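Local coordinates for protein malate synthase (Haloferax volcanii, PDB 3OYX) that condenses acetyl-CoA with glyoxylate and hydrolyses the malyl-CoA formed, yielding malate and CoA in the magnesium-dependent second step of the glyoxylate bypass, at residues M153-E158 and E181-L186; D192-M197 and E205-P210; P231-R236 and W257-G262. All blocks are in the same frame, centred on the assembly; numbering follows the deposited sequence.

Contact 1 (M153-E158 and E181-L186); sequences MSVIIE and ERLFLL. With MG (magnesium ion), chain D; K (potassium ion), chain K; GLV (glyoxylic acid), chain B.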
# COMPACT_ATOMS: atom_id res chain seq x y z
N MET A 153 13.91 -21.62 -5.23
CA MET A 153 12.65 -21.67 -4.48
C MET A 153 11.78 -20.50 -4.91
O MET A 153 12.31 -19.38 -4.99
CB MET A 153 12.89 -21.54 -2.97
CG MET A 153 11.64 -21.57 -2.06
SD MET A 153 12.12 -21.41 -0.33
CE MET A 153 10.72 -20.63 0.46
N SER A 154 10.48 -20.72 -5.14
CA SER A 154 9.61 -19.63 -5.47
C SER A 154 8.42 -19.73 -4.56
O SER A 154 8.00 -20.85 -4.20
CB SER A 154 9.12 -19.72 -6.93
OG SER A 154 10.15 -19.46 -7.87
N VAL A 155 7.83 -18.60 -4.17
CA VAL A 155 6.77 -18.76 -3.21
C VAL A 155 5.54 -18.15 -3.79
O VAL A 155 5.67 -17.23 -4.59
CB VAL A 155 7.17 -18.12 -1.88
CG1 VAL A 155 8.37 -18.92 -1.28
CG2 VAL A 155 7.54 -16.65 -2.10
N ILE A 156 4.38 -18.68 -3.42
CA ILE A 156 3.15 -18.04 -3.74
C ILE A 156 2.86 -17.14 -2.56
O ILE A 156 2.83 -17.59 -1.38
CB ILE A 156 1.98 -19.05 -3.93
CG1 ILE A 156 2.29 -20.17 -4.95
CG2 ILE A 156 0.76 -18.29 -4.42
CD1 ILE A 156 2.60 -19.72 -6.35
N ILE A 157 2.67 -15.85 -2.83
CA ILE A 157 2.21 -14.92 -1.84
C ILE A 157 0.69 -14.97 -1.76
O ILE A 157 -0.02 -14.35 -2.58
CB ILE A 157 2.68 -13.52 -2.17
CG1 ILE A 157 4.21 -13.56 -2.42
CG2 ILE A 157 2.15 -12.53 -1.03
CD1 ILE A 157 5.11 -13.63 -1.15
N GLU A 158 0.17 -15.70 -0.79
CA GLU A 158 -1.30 -15.82 -0.76
C GLU A 158 -1.89 -15.83 0.63
O GLU A 158 -2.93 -16.49 0.88
CB GLU A 158 -1.76 -17.07 -1.52
CG GLU A 158 -1.12 -18.39 -1.10
CD GLU A 158 -1.29 -19.50 -2.16
OE1 GLU A 158 -2.12 -19.35 -3.09
OE2 GLU A 158 -0.58 -20.52 -2.07
N GLU A 181 18.99 -17.08 -0.53
CA GLU A 181 19.46 -16.61 -1.84
C GLU A 181 18.81 -17.36 -3.01
O GLU A 181 18.68 -16.86 -4.12
CB GLU A 181 20.95 -16.85 -1.94
CG GLU A 181 21.76 -15.95 -1.07
CD GLU A 181 22.09 -16.56 0.31
OE1 GLU A 181 21.71 -17.71 0.60
OE2 GLU A 181 22.75 -15.85 1.13
N ARG A 182 18.40 -18.57 -2.76
CA ARG A 182 17.80 -19.40 -3.76
C ARG A 182 16.43 -18.83 -4.23
O ARG A 182 15.87 -19.34 -5.22
CB ARG A 182 17.61 -20.83 -3.18
CG ARG A 182 16.51 -20.88 -2.07
CD ARG A 182 16.12 -22.33 -1.68
NE ARG A 182 17.15 -23.06 -0.93
CZ ARG A 182 18.04 -23.90 -1.46
NH1 ARG A 182 17.99 -24.21 -2.75
NH2 ARG A 182 18.93 -24.51 -0.67
N LEU A 183 15.86 -17.85 -3.51
CA LEU A 183 14.55 -17.33 -3.89
C LEU A 183 14.56 -16.82 -5.34
O LEU A 183 15.52 -16.18 -5.78
CB LEU A 183 14.07 -16.22 -2.97
CG LEU A 183 13.50 -16.72 -1.66
CD1 LEU A 183 13.47 -15.63 -0.56
CD2 LEU A 183 12.13 -17.29 -1.92
N PHE A 184 13.50 -17.11 -6.08
CA PHE A 184 13.51 -16.72 -7.46
C PHE A 184 12.27 -15.92 -7.75
O PHE A 184 12.37 -14.68 -7.86
CB PHE A 184 13.82 -17.92 -8.38
CG PHE A 184 13.58 -17.66 -9.84
CD1 PHE A 184 14.00 -16.48 -10.44
CD2 PHE A 184 12.89 -18.61 -10.62
CE1 PHE A 184 13.75 -16.25 -11.83
CE2 PHE A 184 12.63 -18.40 -11.98
CZ PHE A 184 13.06 -17.21 -12.59
N LEU A 185 11.10 -16.56 -7.76
CA LEU A 185 9.83 -15.81 -7.96
C LEU A 185 8.97 -15.48 -6.72
O LEU A 185 8.82 -16.31 -5.79
CB LEU A 185 8.92 -16.49 -8.98
CG LEU A 185 9.48 -16.99 -10.31
CD1 LEU A 185 8.44 -17.91 -10.94
CD2 LEU A 185 9.81 -15.86 -11.21
N LEU A 186 8.33 -14.31 -6.76
CA LEU A 186 7.35 -13.97 -5.75
C LEU A 186 6.10 -13.80 -6.58
O LEU A 186 6.00 -12.87 -7.41
CB LEU A 186 7.68 -12.65 -5.05
CG LEU A 186 9.09 -12.62 -4.49
CD1 LEU A 186 9.39 -11.24 -3.86
CD2 LEU A 186 9.24 -13.80 -3.52
MG MG D . -3.35 -20.72 -4.14
K K K . 21.50 -16.79 3.47
C1 GLV B . -2.74 -19.43 -6.41
O1 GLV B . -2.51 -20.51 -5.84
C2 GLV B . -3.97 -18.79 -5.93
O2 GLV B . -4.41 -17.83 -6.57
O3 GLV B . -4.55 -19.22 -4.78
O HOH W 1 -2.12 -22.27 -3.47
O HOH W 2 -4.53 -22.30 -5.28
O HOH W 3 24.20 -17.37 3.10
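V155 and L186 form the apolar heart of this pairing: the two side chains run alongside each other in the same direction, with V155 CG2 3.6 Å from L186 CD2. The other branch of the valine, CG1, lies 4.1 Å from L183 CD2, and the same leucine methyl also faces the stem of M153. I157 adds a looser touch through CG1 against L186 CB. Helix 127-143 packs on M153 and V155, while helix 210-223 packs on I157 and L186, placing these side chains between the strands and the outer helices. The strands are neighbours in the parallel (beta/alpha)8, or TIM, barrel to which malate synthases belong, and their short axes diverge by 24°. Their pairing illustrates how a barrel absorbs a local irregularity. M153 bridges L183, but V155 bridges L186, a shift of one residue that defines a beta bulge. Before the bulge M153 O accepts from F184 N (2.8 Å); beyond it V155 N donates to L185 O (3.0 Å). The amide of L185, caught in the shift, is taken by a side chain instead: its N donates to S154 OG at 3.1 Å and 152°. With OG set beside its own backbone N (chi1 -70°), the serine turns its hydroxyl toward L185 and also touches the CB of that leucine. At the outer end R182 lays CD against M153 CB (3.6 Å), and its guanidinium goes on to L151 O and to salt bridges with D134 and E141. Next to it both carboxylate oxygens of E181 hold a potassium ion, helped by the carbonyls of M173, K175 and N178. The opposite end finishes at E158, whose OE1 binds the magnesium ion at 2.1 Å, beside the glyoxylate; its OE2 accepts from E123 N.

Contact 2 (D192-M197 and E205-P210); sequences DYTKDM and ELPAWP. With MG (magnesium ion), chain D; K (potassium ion), chain J; GLV (glyoxylic acid), chain B.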
# COMPACT_ATOMS: atom_id res chain seq x y z
N ASP A 192 -6.31 -17.86 -3.04
CA ASP A 192 -6.22 -18.17 -1.65
C ASP A 192 -6.06 -16.90 -0.85
O ASP A 192 -6.56 -16.83 0.29
CB ASP A 192 -5.04 -19.08 -1.45
CG ASP A 192 -5.34 -20.49 -1.85
OD1 ASP A 192 -6.37 -20.97 -1.35
OD2 ASP A 192 -4.59 -21.11 -2.65
N TYR A 193 -5.43 -15.87 -1.44
CA TYR A 193 -5.28 -14.59 -0.76
C TYR A 193 -6.61 -13.93 -0.43
O TYR A 193 -6.79 -13.43 0.71
CB TYR A 193 -4.38 -13.66 -1.55
CG TYR A 193 -4.10 -12.28 -0.98
CD1 TYR A 193 -3.04 -12.08 -0.10
CD2 TYR A 193 -4.84 -11.17 -1.41
CE1 TYR A 193 -2.76 -10.81 0.42
CE2 TYR A 193 -4.57 -9.91 -0.95
CZ TYR A 193 -3.51 -9.72 -0.03
OH TYR A 193 -3.25 -8.45 0.46
N THR A 194 -7.56 -13.98 -1.38
CA THR A 194 -8.91 -13.45 -1.18
C THR A 194 -9.53 -14.09 0.00
O THR A 194 -10.07 -13.41 0.85
CB THR A 194 -9.82 -13.65 -2.42
OG1 THR A 194 -9.29 -12.86 -3.46
CG2 THR A 194 -11.29 -13.14 -2.17
N LYS A 195 -9.38 -15.41 0.09
CA LYS A 195 -9.84 -16.14 1.23
C LYS A 195 -9.16 -15.74 2.55
O LYS A 195 -9.81 -15.48 3.56
CB LYS A 195 -9.56 -17.63 0.95
CG LYS A 195 -9.96 -18.50 2.10
CD LYS A 195 -9.30 -19.91 2.04
CE LYS A 195 -7.79 -20.08 1.58
NZ LYS A 195 -6.71 -19.32 2.25
N ASP A 196 -7.83 -15.76 2.60
CA ASP A 196 -7.13 -15.49 3.85
C ASP A 196 -7.46 -14.08 4.35
O ASP A 196 -7.51 -13.88 5.56
CB ASP A 196 -5.64 -15.61 3.60
CG ASP A 196 -4.82 -15.42 4.85
OD1 ASP A 196 -4.79 -16.38 5.66
OD2 ASP A 196 -4.20 -14.34 5.00
N MET A 197 -7.68 -13.13 3.43
CA MET A 197 -8.07 -11.76 3.76
C MET A 197 -9.59 -11.64 4.05
O MET A 197 -10.06 -10.55 4.45
CB MET A 197 -7.70 -10.80 2.61
CG MET A 197 -6.19 -10.70 2.31
SD MET A 197 -5.46 -9.68 3.61
CE MET A 197 -5.80 -8.05 2.93
N GLU A 205 -16.31 -12.70 -8.33
CA GLU A 205 -15.08 -12.53 -9.16
C GLU A 205 -13.97 -11.98 -8.23
O GLU A 205 -14.27 -11.39 -7.20
CB GLU A 205 -15.28 -11.64 -10.42
CG GLU A 205 -14.88 -10.13 -10.29
CD GLU A 205 -14.41 -9.37 -11.60
OE1 GLU A 205 -13.25 -9.55 -12.10
OE2 GLU A 205 -15.19 -8.52 -12.10
N LEU A 206 -12.70 -12.25 -8.50
CA LEU A 206 -11.68 -11.83 -7.57
C LEU A 206 -11.52 -10.30 -7.45
O LEU A 206 -11.48 -9.57 -8.46
CB LEU A 206 -10.35 -12.45 -8.01
CG LEU A 206 -10.20 -13.95 -7.80
CD1 LEU A 206 -8.83 -14.32 -8.30
CD2 LEU A 206 -10.44 -14.42 -6.34
N PRO A 207 -11.34 -9.80 -6.21
CA PRO A 207 -10.87 -8.41 -6.24
C PRO A 207 -9.54 -8.27 -7.02
O PRO A 207 -8.78 -9.25 -7.22
CB PRO A 207 -10.61 -8.07 -4.76
CG PRO A 207 -11.23 -9.18 -3.97
CD PRO A 207 -11.23 -10.39 -4.87
N ALA A 208 -9.26 -7.03 -7.41
CA ALA A 208 -8.09 -6.68 -8.16
C ALA A 208 -6.81 -6.56 -7.29
O ALA A 208 -5.68 -6.67 -7.80
CB ALA A 208 -8.40 -5.41 -8.97
N TRP A 209 -6.97 -6.30 -5.99
CA TRP A 209 -5.83 -6.21 -5.03
C TRP A 209 -4.62 -5.44 -5.58
O TRP A 209 -3.47 -5.92 -5.58
CB TRP A 209 -5.39 -7.60 -4.66
CG TRP A 209 -6.41 -8.42 -3.98
CD1 TRP A 209 -6.98 -9.58 -4.45
CD2 TRP A 209 -6.93 -8.23 -2.65
NE1 TRP A 209 -7.83 -10.10 -3.49
CE2 TRP A 209 -7.83 -9.29 -2.39
CE3 TRP A 209 -6.71 -7.26 -1.66
CZ2 TRP A 209 -8.52 -9.41 -1.19
CZ3 TRP A 209 -7.40 -7.37 -0.47
CH2 TRP A 209 -8.31 -8.44 -0.24
N PRO A 210 -4.85 -4.21 -6.01
CA PRO A 210 -3.69 -3.50 -6.58
C PRO A 210 -2.57 -3.41 -5.57
O PRO A 210 -1.43 -3.49 -5.96
CB PRO A 210 -4.23 -2.10 -6.90
CG PRO A 210 -5.60 -2.00 -6.14
CD PRO A 210 -6.06 -3.37 -5.85
MG MG D . -3.35 -20.72 -4.14
K K J . -9.21 -9.16 6.64
C1 GLV B . -2.74 -19.43 -6.41
O1 GLV B . -2.51 -20.51 -5.84
C2 GLV B . -3.97 -18.79 -5.93
O2 GLV B . -4.41 -17.83 -6.57
O3 GLV B . -4.55 -19.22 -4.78
O HOH W 2 -4.53 -22.30 -5.28
O HOH W 1 -2.12 -22.27 -3.47
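Y193 drives the edge of its ring into the face of W209 in a T-shaped stack, the planes at 84°, joining the short helix 190-196 of the TIM barrel's active-site rim to the loop that leads into helix 210-223. This is the tight half of the contact. With its CG anti to the backbone N (chi1 -180°), Y193 reaches across to the indole and sets CE2 over it, 3.4 Å from W209 CD2, while P207 CB lies over the opposite face, toward the rim, 3.7 Å above its plane. M197 fills the far corner: its CB lies 3.8 Å from W209 CH2, and its CG rests over the centre of the tyrosine ring. The polar edge of the indole is used as well, for W209 NE1 donates to T194 OG1 at 3.1 Å and 169°, with the oxygen in the ring plane. That hydroxyl in turn donates to E190 O, one helical turn back. Replacing W209 by an alanine would probably leave T194 OG1 without its indole donor and open a gap between Y193 and P207. On the looser side, L206 is partly exposed and brings just its CD2 methyl to T194 OG1, at 3.5 Å. The segment also serves two metals. M197 O binds a potassium ion shared with S217 and S221 of a second subunit, and near the start of the helix D192 OD2 coordinates the magnesium ion while D192 N donates to glyoxylate O3 at 2.8 Å.

Contact 3 (P231-R236 and W257-G262); sequences PYDDIR and WSLTPG. With GLV (glyoxylic acid), chain B.
W257 receives P231 on one face of its indole: CD of the proline stands 4.0 Å from the centroid of the six-membered ring and 28° off the ring normal, a CH-pi contact displaced toward the rim. With CG anti to the backbone N (chi1 -154°), the indole runs alongside the proline toward the glyoxylate, so that W257 CH2 comes within 3.7 Å of its C1 and P231 CG within 3.4 Å of its O2. W257 NE1 is held by T16 OG1, and T16 itself binds acetyl-CoA. The backbones here are linked through water rather than directly: water 4 accepts from Y232 N at 2.9 Å and donates a weak bond to W257 O. This is the C-terminal mouth of the TIM barrel, where the loops after strands 226-229 and 255-258 border the active site. Next, L259 pushes its CD1 methyl into the curve of the other loop, 3.9 Å from Y232 O and near D233 CA, with P231 CB a little farther off. T260 then meets I235 tip to tip, T260 CG2 lying 3.8 Å from both I235 CG2 and I235 CD1. Its hydroxyl is occupied at the N-cap of helix 261-269, where it binds Q263 N; the side-chain amide of Q263 reaches L259 N and Y232 O, tying both loops to the helix start. L259 and R236 probably help bind acetyl-CoA. Since no hydrogen bond joins the segments directly, their fit rests on methyl, proline and indole surfaces plus one water, which implies a largely apolar wall beside the glyoxylate, while W257 NE1, Y232 OH and the T260 hydroxyl are satisfied by T16, D237 and Q263.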
# COMPACT_ATOMS: atom_id res chain seq x y z
N PRO A 231 -3.44 -16.25 -10.98
CA PRO A 231 -4.29 -16.82 -12.03
C PRO A 231 -5.36 -15.85 -12.39
O PRO A 231 -5.86 -15.16 -11.50
CB PRO A 231 -4.96 -18.03 -11.36
CG PRO A 231 -4.56 -18.01 -9.93
CD PRO A 231 -3.48 -16.99 -9.71
N TYR A 232 -5.68 -15.81 -13.67
CA TYR A 232 -6.79 -15.03 -14.23
C TYR A 232 -7.79 -16.06 -14.87
O TYR A 232 -7.60 -16.50 -16.04
CB TYR A 232 -6.26 -14.02 -15.26
CG TYR A 232 -7.30 -13.03 -15.71
CD1 TYR A 232 -7.46 -11.80 -15.05
CD2 TYR A 232 -8.13 -13.31 -16.81
CE1 TYR A 232 -8.44 -10.88 -15.44
CE2 TYR A 232 -9.11 -12.41 -17.20
CZ TYR A 232 -9.28 -11.20 -16.52
OH TYR A 232 -10.27 -10.33 -16.96
N ASP A 233 -8.80 -16.45 -14.07
CA ASP A 233 -9.69 -17.60 -14.31
C ASP A 233 -10.63 -17.55 -15.51
O ASP A 233 -10.92 -18.58 -16.13
CB ASP A 233 -10.62 -17.77 -13.11
CG ASP A 233 -9.95 -18.50 -12.00
OD1 ASP A 233 -9.75 -19.73 -12.21
OD2 ASP A 233 -9.59 -17.84 -10.97
N ASP A 234 -11.21 -16.38 -15.73
CA ASP A 234 -12.12 -16.20 -16.81
C ASP A 234 -11.26 -16.17 -18.09
O ASP A 234 -10.81 -15.11 -18.54
CB ASP A 234 -12.91 -14.92 -16.55
CG ASP A 234 -14.05 -14.72 -17.53
OD1 ASP A 234 -14.58 -13.58 -17.51
OD2 ASP A 234 -14.41 -15.66 -18.31
N ILE A 235 -11.05 -17.36 -18.64
CA ILE A 235 -10.11 -17.66 -19.68
C ILE A 235 -10.63 -17.07 -20.98
O ILE A 235 -9.87 -16.55 -21.77
CB ILE A 235 -9.88 -19.18 -19.80
CG1 ILE A 235 -9.21 -19.72 -18.54
CG2 ILE A 235 -9.00 -19.52 -21.03
CD1 ILE A 235 -9.36 -21.24 -18.39
N ARG A 236 -11.95 -17.12 -21.20
CA ARG A 236 -12.52 -16.61 -22.46
C ARG A 236 -12.34 -15.09 -22.61
O ARG A 236 -12.32 -14.57 -23.72
CB ARG A 236 -13.98 -17.05 -22.61
CG ARG A 236 -14.09 -18.58 -22.97
CD ARG A 236 -15.10 -19.36 -22.10
NE ARG A 236 -14.45 -20.54 -21.49
CZ ARG A 236 -15.00 -21.33 -20.57
NH1 ARG A 236 -16.23 -21.10 -20.14
NH2 ARG A 236 -14.31 -22.37 -20.07
N TRP A 257 0.49 -15.45 -14.19
CA TRP A 257 0.06 -16.84 -14.31
C TRP A 257 -0.68 -17.08 -15.66
O TRP A 257 -1.34 -16.17 -16.20
CB TRP A 257 -0.86 -17.10 -13.15
CG TRP A 257 -1.00 -18.50 -12.66
CD1 TRP A 257 -1.54 -19.57 -13.33
CD2 TRP A 257 -0.70 -18.96 -11.35
NE1 TRP A 257 -1.57 -20.67 -12.53
CE2 TRP A 257 -1.08 -20.32 -11.30
CE3 TRP A 257 -0.18 -18.34 -10.20
CZ2 TRP A 257 -0.93 -21.08 -10.13
CZ3 TRP A 257 0.01 -19.11 -9.05
CH2 TRP A 257 -0.38 -20.46 -9.03
N SER A 258 -0.57 -18.29 -16.22
CA SER A 258 -1.31 -18.65 -17.44
C SER A 258 -1.96 -20.01 -17.16
O SER A 258 -1.34 -20.89 -16.54
CB SER A 258 -0.41 -18.77 -18.64
OG SER A 258 -0.02 -17.50 -19.09
N LEU A 259 -3.22 -20.14 -17.55
CA LEU A 259 -3.96 -21.34 -17.26
C LEU A 259 -4.12 -22.24 -18.49
O LEU A 259 -4.47 -23.40 -18.36
CB LEU A 259 -5.30 -20.94 -16.68
CG LEU A 259 -5.21 -20.40 -15.25
CD1 LEU A 259 -6.59 -20.04 -14.79
CD2 LEU A 259 -4.64 -21.49 -14.35
N THR A 260 -3.85 -21.71 -19.67
CA THR A 260 -4.06 -22.37 -20.96
C THR A 260 -2.97 -21.95 -21.95
O THR A 260 -2.32 -20.91 -21.79
CB THR A 260 -5.44 -21.99 -21.61
OG1 THR A 260 -5.54 -20.57 -21.77
CG2 THR A 260 -6.57 -22.41 -20.76
N PRO A 261 -2.80 -22.73 -23.03
CA PRO A 261 -1.84 -22.29 -24.07
C PRO A 261 -2.30 -20.97 -24.68
O PRO A 261 -1.50 -20.13 -25.10
CB PRO A 261 -1.89 -23.43 -25.09
CG PRO A 261 -2.27 -24.65 -24.25
CD PRO A 261 -3.28 -24.12 -23.26
N GLY A 262 -3.59 -20.73 -24.69
CA GLY A 262 -4.02 -19.42 -25.18
C GLY A 262 -3.41 -18.36 -24.27
O GLY A 262 -2.72 -17.43 -24.73
C1 GLV B . -2.74 -19.43 -6.41
O1 GLV B . -2.51 -20.51 -5.84
C2 GLV B . -3.97 -18.79 -5.93
O2 GLV B . -4.41 -17.83 -6.57
O3 GLV B . -4.55 -19.22 -4.78
O HOH W 4 -3.99 -17.04 -15.70

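How the contacts relate
The three contacts follow one another along the chain and meet around one bound glyoxylate. Contact 1 lies within the barrel wall, and its touching residues are all buried; contact 2, also buried, joins a helix to a loop beside a subunit interface, and contact 3 is partly exposed at the acetyl-CoA side. Their chemistry changes accordingly, from backbone hydrogen bonding between strands, through an aromatic stack, to apolar loop contacts aided by water. Contacts 1 and 2 are joined by magnesium, where the carboxylates of E158 and D192 come close and the metal probably offsets their charges. Contact 3 reaches contact 1 through I156 against W257 but has no direct touch with contact 2.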